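Local coordinates for NigD-like protein (Bacteroides vulgatus ATCC 8482, PDB 3K6O) that is of unknown function but belongs to the NigD-like family, pairing an OB domain with a beta-sandwich domain, at residues K109-R121 and L207-D219. Sequence-based numbering, arbitrary orientation.
Sequences KDMWPSDDYLNVR and LTGEDVPGFNPLD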
loop_
_atom_site.group_PDB
_atom_site.type_symbol
_atom_site.label_atom_id
_atom_site.label_comp_id
_atom_site.label_asym_id
_atom_site.label_seq_id
_atom_site.Cartn_x
_atom_site.Cartn_y
_atom_site.Cartn_z
ATOM N N LYS A 109 4.689 9.001 6.529
ATOM C CA LYS A 109 5.076 9.928 5.464
ATOM C C LYS A 109 3.997 10.039 4.378
ATOM O O LYS A 109 3.770 11.110 3.858
ATOM C CB LYS A 109 6.426 9.518 4.852
ATOM C CG LYS A 109 7.621 9.768 5.757
ATOM C CD LYS A 109 8.909 10.002 4.975
ATOM C CE LYS A 109 9.950 10.702 5.829
ATOM N NZ LYS A 109 11.301 10.764 5.176
ATOM N N ASP A 110 3.346 8.938 4.010
ATOM C CA ASP A 110 2.203 8.989 3.089
ATOM C C ASP A 110 1.169 7.939 3.469
ATOM O O ASP A 110 1.527 6.866 3.910
ATOM C CB ASP A 110 2.635 8.726 1.645
ATOM C CG ASP A 110 3.480 9.821 1.088
ATOM O OD1 ASP A 110 2.907 10.842 0.685
ATOM O OD2 ASP A 110 4.710 9.668 1.066
HETATM N N MSE A 111 -0.108 8.265 3.316
HETATM C CA MSE A 111 -1.141 7.257 3.374
HETATM C C MSE A 111 -2.271 7.587 2.433
HETATM O O MSE A 111 -2.786 8.688 2.464
HETATM C CB MSE A 111 -1.693 7.088 4.786
HETATM C CG MSE A 111 -2.859 6.013 4.854
HETATM SE SE MSE A 111 -3.771 6.195 6.599
HETATM C CE MSE A 111 -2.255 5.687 7.594
ATOM N N TRP A 112 -2.680 6.609 1.629
ATOM C CA TRP A 112 -3.815 6.796 0.743
ATOM C C TRP A 112 -4.421 5.458 0.367
ATOM O O TRP A 112 -3.707 4.467 0.229
ATOM C CB TRP A 112 -3.407 7.577 -0.514
ATOM C CG TRP A 112 -2.683 6.771 -1.558
ATOM C CD1 TRP A 112 -3.199 6.298 -2.701
ATOM C CD2 TRP A 112 -1.306 6.375 -1.540
ATOM N NE1 TRP A 112 -2.229 5.652 -3.430
ATOM C CE2 TRP A 112 -1.060 5.670 -2.722
ATOM C CE3 TRP A 112 -0.254 6.563 -0.640
ATOM C CZ2 TRP A 112 0.191 5.118 -3.028
ATOM C CZ3 TRP A 112 1.010 6.024 -0.959
ATOM C CH2 TRP A 112 1.216 5.322 -2.142
ATOM N N PRO A 113 -5.743 5.422 0.204
ATOM C CA PRO A 113 -6.384 4.232 -0.337
ATOM C C PRO A 113 -6.404 4.254 -1.848
ATOM O O PRO A 113 -6.454 5.317 -2.451
ATOM C CB PRO A 113 -7.821 4.345 0.190
ATOM C CG PRO A 113 -8.080 5.818 0.246
ATOM C CD PRO A 113 -6.718 6.474 0.552
ATOM N N SER A 114 -6.382 3.072 -2.427
ATOM C CA SER A 114 -6.683 2.835 -3.807
ATOM C C SER A 114 -7.867 1.851 -3.824
ATOM O O SER A 114 -8.369 1.468 -2.766
ATOM C CB SER A 114 -5.476 2.182 -4.479
ATOM O OG SER A 114 -5.187 0.952 -3.832
ATOM N N ASP A 115 -8.257 1.388 -5.007
ATOM C CA ASP A 115 -9.411 0.496 -5.123
ATOM C C ASP A 115 -9.241 -0.735 -4.264
ATOM O O ASP A 115 -10.228 -1.224 -3.740
ATOM C CB ASP A 115 -9.685 0.066 -6.587
ATOM C CG ASP A 115 -11.141 -0.483 -6.810
ATOM O OD1 ASP A 115 -12.125 0.175 -6.383
ATOM O OD2 ASP A 115 -11.290 -1.585 -7.424
ATOM N N ASP A 116 -8.018 -1.260 -4.153
ATOM C CA ASP A 116 -7.817 -2.542 -3.488
ATOM C C ASP A 116 -7.017 -2.454 -2.210
ATOM O O ASP A 116 -7.052 -3.411 -1.445
ATOM C CB ASP A 116 -7.110 -3.588 -4.369
ATOM C CG ASP A 116 -7.878 -3.948 -5.624
ATOM O OD1 ASP A 116 -9.133 -4.017 -5.624
ATOM O OD2 ASP A 116 -7.190 -4.195 -6.622
ATOM N N TYR A 117 -6.313 -1.346 -1.981
ATOM C CA TYR A 117 -5.354 -1.279 -0.859
ATOM C C TYR A 117 -5.359 -0.001 -0.085
ATOM O O TYR A 117 -5.661 1.036 -0.620
ATOM C CB TYR A 117 -3.912 -1.468 -1.337
ATOM C CG TYR A 117 -3.660 -2.644 -2.251
ATOM C CD1 TYR A 117 -3.349 -3.903 -1.741
ATOM C CD2 TYR A 117 -3.721 -2.487 -3.628
ATOM C CE1 TYR A 117 -3.102 -5.001 -2.570
ATOM C CE2 TYR A 117 -3.463 -3.585 -4.491
ATOM C CZ TYR A 117 -3.151 -4.832 -3.953
ATOM O OH TYR A 117 -2.869 -5.898 -4.786
ATOM N N LEU A 118 -5.007 -0.093 1.189
ATOM C CA LEU A 118 -4.513 1.063 1.916
ATOM C C LEU A 118 -2.976 1.052 1.812
ATOM O O LEU A 118 -2.301 0.127 2.265
ATOM C CB LEU A 118 -4.957 1.039 3.366
ATOM C CG LEU A 118 -4.595 2.318 4.116
ATOM C CD1 LEU A 118 -5.470 3.506 3.661
ATOM C CD2 LEU A 118 -4.699 2.138 5.602
ATOM N N ASN A 119 -2.451 2.112 1.210
ATOM C CA ASN A 119 -1.035 2.276 0.914
ATOM C C ASN A 119 -0.423 3.210 1.922
ATOM O O ASN A 119 -0.879 4.340 2.103
ATOM C CB ASN A 119 -0.873 2.831 -0.491
ATOM C CG ASN A 119 -1.533 1.930 -1.520
ATOM O OD1 ASN A 119 -1.127 0.767 -1.705
ATOM N ND2 ASN A 119 -2.608 2.435 -2.163
ATOM N N VAL A 120 0.630 2.734 2.565
ATOM C CA VAL A 120 1.306 3.507 3.593
ATOM C C VAL A 120 2.832 3.551 3.349
ATOM O O VAL A 120 3.472 2.535 3.181
ATOM C CB VAL A 120 1.017 2.916 4.963
ATOM C CG1 VAL A 120 1.523 3.900 6.093
ATOM C CG2 VAL A 120 -0.488 2.639 5.110
ATOM N N ARG A 121 3.394 4.749 3.325
ATOM C CA ARG A 121 4.819 4.918 3.367
ATOM C C ARG A 121 5.100 5.462 4.739
ATOM O O ARG A 121 4.444 6.411 5.165
ATOM C CB ARG A 121 5.305 5.893 2.300
ATOM C CG ARG A 121 6.853 5.973 2.244
ATOM C CD ARG A 121 7.346 6.633 0.975
ATOM N NE ARG A 121 7.052 8.048 1.076
ATOM C CZ ARG A 121 7.851 9.027 0.691
ATOM N NH1 ARG A 121 9.020 8.780 0.107
ATOM N NH2 ARG A 121 7.451 10.269 0.882
ATOM N N LEU A 207 -13.152 7.128 -4.753
ATOM C CA LEU A 207 -11.846 7.717 -4.992
ATOM C C LEU A 207 -11.800 8.278 -6.424
ATOM O O LEU A 207 -12.074 7.543 -7.390
ATOM C CB LEU A 207 -10.769 6.662 -4.823
ATOM C CG LEU A 207 -10.862 5.925 -3.460
ATOM C CD1 LEU A 207 -9.825 4.796 -3.365
ATOM C CD2 LEU A 207 -10.756 6.895 -2.310
ATOM N N THR A 208 -11.442 9.560 -6.536
ATOM C CA THR A 208 -11.280 10.240 -7.825
ATOM C C THR A 208 -9.836 10.195 -8.347
ATOM O O THR A 208 -9.596 10.537 -9.515
ATOM C CB THR A 208 -11.616 11.712 -7.688
ATOM O OG1 THR A 208 -10.692 12.303 -6.768
ATOM C CG2 THR A 208 -13.034 11.915 -7.158
ATOM N N GLY A 209 -8.887 9.788 -7.488
ATOM C CA GLY A 209 -7.451 9.870 -7.793
ATOM C C GLY A 209 -6.728 11.060 -7.128
ATOM O O GLY A 209 -5.491 11.123 -7.156
ATOM N N GLU A 210 -7.488 11.979 -6.524
ATOM C CA GLU A 210 -6.923 13.188 -5.893
ATOM C C GLU A 210 -6.163 12.864 -4.593
ATOM O O GLU A 210 -5.363 13.658 -4.140
ATOM C CB GLU A 210 -8.024 14.216 -5.580
ATOM C CG GLU A 210 -8.583 14.920 -6.769
ATOM C CD GLU A 210 -9.929 15.589 -6.496
ATOM O OE1 GLU A 210 -10.883 14.874 -6.087
ATOM O OE2 GLU A 210 -10.029 16.826 -6.698
ATOM N N ASP A 211 -6.416 11.695 -4.014
ATOM C CA ASP A 211 -5.739 11.278 -2.816
ATOM C C ASP A 211 -4.312 10.757 -3.078
ATOM O O ASP A 211 -3.547 10.607 -2.128
ATOM C CB ASP A 211 -6.515 10.130 -2.141
ATOM C CG ASP A 211 -7.882 10.539 -1.609
ATOM O OD1 ASP A 211 -8.179 11.738 -1.456
ATOM O OD2 ASP A 211 -8.648 9.607 -1.314
ATOM N N VAL A 212 -3.965 10.449 -4.335
ATOM C CA VAL A 212 -2.712 9.749 -4.638
ATOM C C VAL A 212 -1.551 10.747 -4.599
ATOM O O VAL A 212 -1.579 11.733 -5.311
ATOM C CB VAL A 212 -2.771 9.027 -6.036
ATOM C CG1 VAL A 212 -1.454 8.317 -6.345
ATOM C CG2 VAL A 212 -3.980 8.033 -6.087
ATOM N N PRO A 213 -0.532 10.507 -3.740
ATOM C CA PRO A 213 0.608 11.431 -3.727
ATOM C C PRO A 213 1.457 11.307 -4.983
ATOM O O PRO A 213 1.483 10.256 -5.580
ATOM C CB PRO A 213 1.412 11.005 -2.477
ATOM C CG PRO A 213 0.726 9.861 -1.911
ATOM C CD PRO A 213 -0.325 9.374 -2.828
ATOM N N GLY A 214 2.111 12.388 -5.387
ATOM C CA GLY A 214 3.159 12.323 -6.425
ATOM C C GLY A 214 4.474 11.825 -5.834
ATOM O O GLY A 214 4.820 12.161 -4.703
ATOM N N PHE A 215 5.195 10.984 -6.567
ATOM C CA PHE A 215 6.498 10.480 -6.087
ATOM C C PHE A 215 7.581 10.767 -7.095
ATOM O O PHE A 215 7.290 11.024 -8.260
ATOM C CB PHE A 215 6.442 8.968 -5.839
ATOM C CG PHE A 215 5.474 8.566 -4.770
ATOM C CD1 PHE A 215 5.749 8.829 -3.433
ATOM C CD2 PHE A 215 4.301 7.892 -5.093
ATOM C CE1 PHE A 215 4.854 8.455 -2.442
ATOM C CE2 PHE A 215 3.408 7.526 -4.112
ATOM C CZ PHE A 215 3.687 7.805 -2.785
ATOM N N ASN A 216 8.835 10.694 -6.659
ATOM C CA ASN A 216 9.954 10.773 -7.605
ATOM C C ASN A 216 11.007 9.675 -7.377
ATOM O O ASN A 216 10.863 8.867 -6.463
ATOM C CB ASN A 216 10.541 12.189 -7.620
ATOM C CG ASN A 216 10.895 12.688 -6.261
ATOM O OD1 ASN A 216 11.475 11.965 -5.439
ATOM N ND2 ASN A 216 10.574 13.952 -6.009
ATOM N N PRO A 217 12.037 9.605 -8.241
ATOM C CA PRO A 217 13.015 8.520 -8.117
ATOM C C PRO A 217 13.683 8.362 -6.747
ATOM O O PRO A 217 13.962 7.240 -6.325
ATOM C CB PRO A 217 14.046 8.875 -9.192
ATOM C CG PRO A 217 13.197 9.514 -10.264
ATOM C CD PRO A 217 12.245 10.377 -9.480
ATOM N N LEU A 218 13.936 9.463 -6.053
ATOM C CA LEU A 218 14.544 9.374 -4.733
ATOM C C LEU A 218 13.649 8.583 -3.807
ATOM O O LEU A 218 14.143 7.797 -2.988
ATOM C CB LEU A 218 14.840 10.767 -4.144
ATOM C CG LEU A 218 15.645 10.793 -2.824
ATOM C CD1 LEU A 218 16.998 10.045 -2.937
ATOM C CD2 LEU A 218 15.871 12.234 -2.373
ATOM N N ASP A 219 12.330 8.757 -3.970
ATOM C CA ASP A 219 11.357 8.062 -3.110
ATOM C C ASP A 219 11.536 6.564 -3.269
ATOM O O ASP A 219 11.534 5.821 -2.285
ATOM C CB ASP A 219 9.903 8.449 -3.447
ATOM C CG ASP A 219 9.580 9.892 -3.094
ATOM O OD1 ASP A 219 10.009 10.364 -2.020
ATOM O OD2 ASP A 219 8.878 10.546 -3.892
HETATM O O HOH W 1 -3.433 11.004 0.272
HETATM O O HOH W 2 10.802 6.280 0.434
#
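Segment 207-219 runs alongside the antiparallel hairpin of strands 107-113 and 117-125, in the NigD-like beta sandwich, with Trp112 packed against Val212, Pro213 and Phe215. Pro213 CD lies over one face of the Trp112 indole, 3.7 Å from the centroid of its six-membered ring, a CH-pi contact. Val212 CA covers the five-membered ring on the same face. Asn119 CB lies against the opposite face, toward the rim. Trp112 CG sits between its backbone N and carbonyl carbon (chi1 78°), a torsion that goes with a ring turned to take Pro213 over one face. Trp112 CH2 meets Phe215 CZ at 3.6 Å. With an alanine here, Pro213 CD would probably lose the ring face it rests on and a gap would open beside Phe215. Beyond Phe215, Arg121 joins two acids. Its NE and NH2 both grip Asp110 OD2, side-on. Arg121 NH1 forms a salt bridge to Asp219 OD1 at 2.8 Å, from above that carboxylate's plane. Phe215 CE1 lies over one guanidinium face. At the other end, Leu207 CD2 touches Pro113 CG at 3.9 Å. Phe60 of strand 58-66 packs edge-to-face with Phe215, Phe203 of strand 199-204 touches Pro113 and Asp211, and helix 217-221 brings Asp219 to Arg121.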